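Putative phosphatase (Clostridium difficile, PDB 3SD7) is a putative phosphatase of the haloacid dehalogenase-like hydrolase family, probably hydrolysing phosphate esters. Local coordinates at residues 29-34 and 128-133. Sequence-based numbering, arbitrary orientation.
Sequences YEIVLF and ILLVAT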
loop_
_atom_site.group_PDB
_atom_site.type_symbol
_atom_site.label_atom_id
_atom_site.label_comp_id
_atom_site.label_asym_id
_atom_site.label_seq_id
_atom_site.Cartn_x
_atom_site.Cartn_y
_atom_site.Cartn_z
ATOM N N TYR A 29 -0.745 -8.212 -20.477
ATOM C CA TYR A 29 -1.562 -8.292 -19.268
ATOM C C TYR A 29 -2.861 -7.497 -19.402
ATOM O O TYR A 29 -2.846 -6.330 -19.760
ATOM C CB TYR A 29 -0.781 -7.789 -18.078
ATOM C CG TYR A 29 0.497 -8.546 -17.851
ATOM C CD1 TYR A 29 0.490 -9.779 -17.228
ATOM C CD2 TYR A 29 1.717 -8.025 -18.259
ATOM C CE1 TYR A 29 1.660 -10.480 -17.016
ATOM C CE2 TYR A 29 2.900 -8.719 -18.048
ATOM C CZ TYR A 29 2.865 -9.942 -17.433
ATOM O OH TYR A 29 4.019 -10.638 -17.226
ATOM N N GLU A 30 -3.973 -8.113 -19.051
ATOM C CA GLU A 30 -5.283 -7.473 -19.182
ATOM C C GLU A 30 -5.871 -6.985 -17.849
ATOM O O GLU A 30 -6.766 -6.143 -17.840
ATOM C CB GLU A 30 -6.246 -8.438 -19.839
ATOM C CG GLU A 30 -5.792 -8.865 -21.216
ATOM C CD GLU A 30 -6.660 -9.956 -21.828
ATOM O OE1 GLU A 30 -7.758 -10.240 -21.290
ATOM O OE2 GLU A 30 -6.232 -10.530 -22.854
ATOM N N ILE A 31 -5.403 -7.574 -16.751
ATOM C CA ILE A 31 -5.854 -7.234 -15.403
ATOM C C ILE A 31 -4.603 -6.862 -14.599
ATOM O O ILE A 31 -3.684 -7.683 -14.474
ATOM C CB ILE A 31 -6.628 -8.425 -14.725
ATOM C CG1 ILE A 31 -7.872 -8.808 -15.561
ATOM C CG2 ILE A 31 -6.966 -8.080 -13.256
ATOM C CD1 ILE A 31 -8.717 -9.954 -14.959
ATOM N N VAL A 32 -4.564 -5.657 -14.028
ATOM C CA VAL A 32 -3.398 -5.184 -13.287
ATOM C C VAL A 32 -3.847 -4.797 -11.892
ATOM O O VAL A 32 -4.757 -3.963 -11.725
ATOM C CB VAL A 32 -2.757 -3.969 -13.934
ATOM C CG1 VAL A 32 -1.446 -3.582 -13.207
ATOM C CG2 VAL A 32 -2.505 -4.212 -15.453
ATOM N N LEU A 33 -3.258 -5.449 -10.907
ATOM C CA LEU A 33 -3.546 -5.168 -9.520
ATOM C C LEU A 33 -2.432 -4.303 -8.951
ATOM O O LEU A 33 -1.257 -4.505 -9.264
ATOM C CB LEU A 33 -3.629 -6.436 -8.691
ATOM C CG LEU A 33 -4.800 -7.361 -8.906
ATOM C CD1 LEU A 33 -4.731 -8.062 -10.238
ATOM C CD2 LEU A 33 -4.869 -8.374 -7.745
ATOM N N PHE A 34 -2.815 -3.355 -8.108
ATOM C CA PHE A 34 -1.887 -2.491 -7.432
ATOM C C PHE A 34 -2.072 -2.497 -5.913
ATOM O O PHE A 34 -3.188 -2.469 -5.433
ATOM C CB PHE A 34 -2.062 -1.021 -7.858
ATOM C CG PHE A 34 -1.707 -0.729 -9.270
ATOM C CD1 PHE A 34 -0.448 -0.199 -9.580
ATOM C CD2 PHE A 34 -2.640 -0.894 -10.295
ATOM C CE1 PHE A 34 -0.121 0.104 -10.872
ATOM C CE2 PHE A 34 -2.284 -0.573 -11.618
ATOM C CZ PHE A 34 -1.040 -0.085 -11.886
ATOM N N ILE A 128 -8.147 -3.655 -17.034
ATOM C CA ILE A 128 -8.909 -3.649 -15.804
ATOM C C ILE A 128 -7.883 -3.440 -14.684
ATOM O O ILE A 128 -6.896 -4.199 -14.571
ATOM C CB ILE A 128 -9.625 -4.987 -15.602
ATOM C CG1 ILE A 128 -10.704 -5.142 -16.671
ATOM C CG2 ILE A 128 -10.270 -5.013 -14.205
ATOM C CD1 ILE A 128 -11.296 -6.535 -16.737
ATOM N N LEU A 129 -8.112 -2.393 -13.895
ATOM C CA LEU A 129 -7.208 -2.006 -12.822
ATOM C C LEU A 129 -7.915 -2.261 -11.490
ATOM O O LEU A 129 -9.101 -1.908 -11.295
ATOM C CB LEU A 129 -6.839 -0.541 -12.952
ATOM C CG LEU A 129 -6.330 -0.100 -14.329
ATOM C CD1 LEU A 129 -5.929 1.387 -14.297
ATOM C CD2 LEU A 129 -5.153 -0.967 -14.778
ATOM N N LEU A 130 -7.189 -2.891 -10.587
ATOM C CA LEU A 130 -7.721 -3.224 -9.275
ATOM C C LEU A 130 -6.749 -2.804 -8.191
ATOM O O LEU A 130 -5.540 -2.755 -8.416
ATOM C CB LEU A 130 -7.900 -4.738 -9.186
ATOM C CG LEU A 130 -8.705 -5.465 -10.280
ATOM C CD1 LEU A 130 -8.620 -7.011 -10.116
ATOM C CD2 LEU A 130 -10.139 -4.985 -10.303
ATOM N N VAL A 131 -7.260 -2.550 -6.989
ATOM C CA VAL A 131 -6.410 -2.327 -5.823
ATOM C C VAL A 131 -6.580 -3.494 -4.871
ATOM O O VAL A 131 -7.715 -3.891 -4.589
ATOM C CB VAL A 131 -6.716 -0.997 -5.096
ATOM C CG1 VAL A 131 -5.975 -0.900 -3.752
ATOM C CG2 VAL A 131 -6.341 0.190 -5.989
ATOM N N ALA A 132 -5.456 -4.074 -4.449
ATOM C CA ALA A 132 -5.425 -5.144 -3.462
ATOM C C ALA A 132 -4.387 -4.722 -2.428
ATOM O O ALA A 132 -3.193 -4.692 -2.704
ATOM C CB ALA A 132 -5.065 -6.504 -4.120
ATOM N N THR A 133 -4.858 -4.395 -1.235
ATOM C CA THR A 133 -4.019 -3.826 -0.196
ATOM C C THR A 133 -4.380 -4.356 1.186
ATOM O O THR A 133 -5.490 -4.869 1.398
ATOM C CB THR A 133 -4.162 -2.290 -0.229
ATOM O OG1 THR A 133 -3.309 -1.672 0.744
ATOM C CG2 THR A 133 -5.627 -1.836 0.014
#
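The side chains of Leu33 and Leu130 run alongside each other in the same direction on one face of the parallel sheet at the centre of the Rossmann-like HAD core, where strand 31-34 runs beside strand 128-133. The CD1 methyl of Leu130 serves two neighbours: it sits 4.0 Å from Leu33 CG and 3.7 Å from Ile31 CG2. The Ile31 methyl is turned toward Leu130 with CG2 trans to the amide nitrogen of Ile31, which leaves CG1 on the nitrogen side (chi1 -60°); the two side chains pass each other at a slant. Further along the same face, Leu33 CD2 meets Ala132 CB at 4.1 Å, and helix 168-179 lies over both leucines through Val175.

On the other face Leu129 reaches back to the neighbouring strand, placing its CD2 methyl 3.9 Å from Val32 CB. The same methyl meets the rim of the Phe34 ring roughly level with it, 4.3 Å from Leu129 CD2 to Phe34 CE2. Leu119 and Leu122 of helix 115-124 touch both Phe34 and Leu129, packing against this face.

Five backbone hydrogen bonds zip the strands together, from Ile128 N to Glu30 O through to Ala132 N to Phe34 O, and all the side chains above hang from this ladder. Strand 31-34 leads into Asp35 and Asp37 of a probable HAD DxDx(T/V) motif; Asp37 binds the sodium ion, and Thr133 OG1 hydrogen-bonds Asp35 OD1. Beside that end, Leu130 O accepts the Phe34 amide N at 2.8 Å while lying in the plane of the Phe34 ring, at its edge, 3.9 Å from CD2.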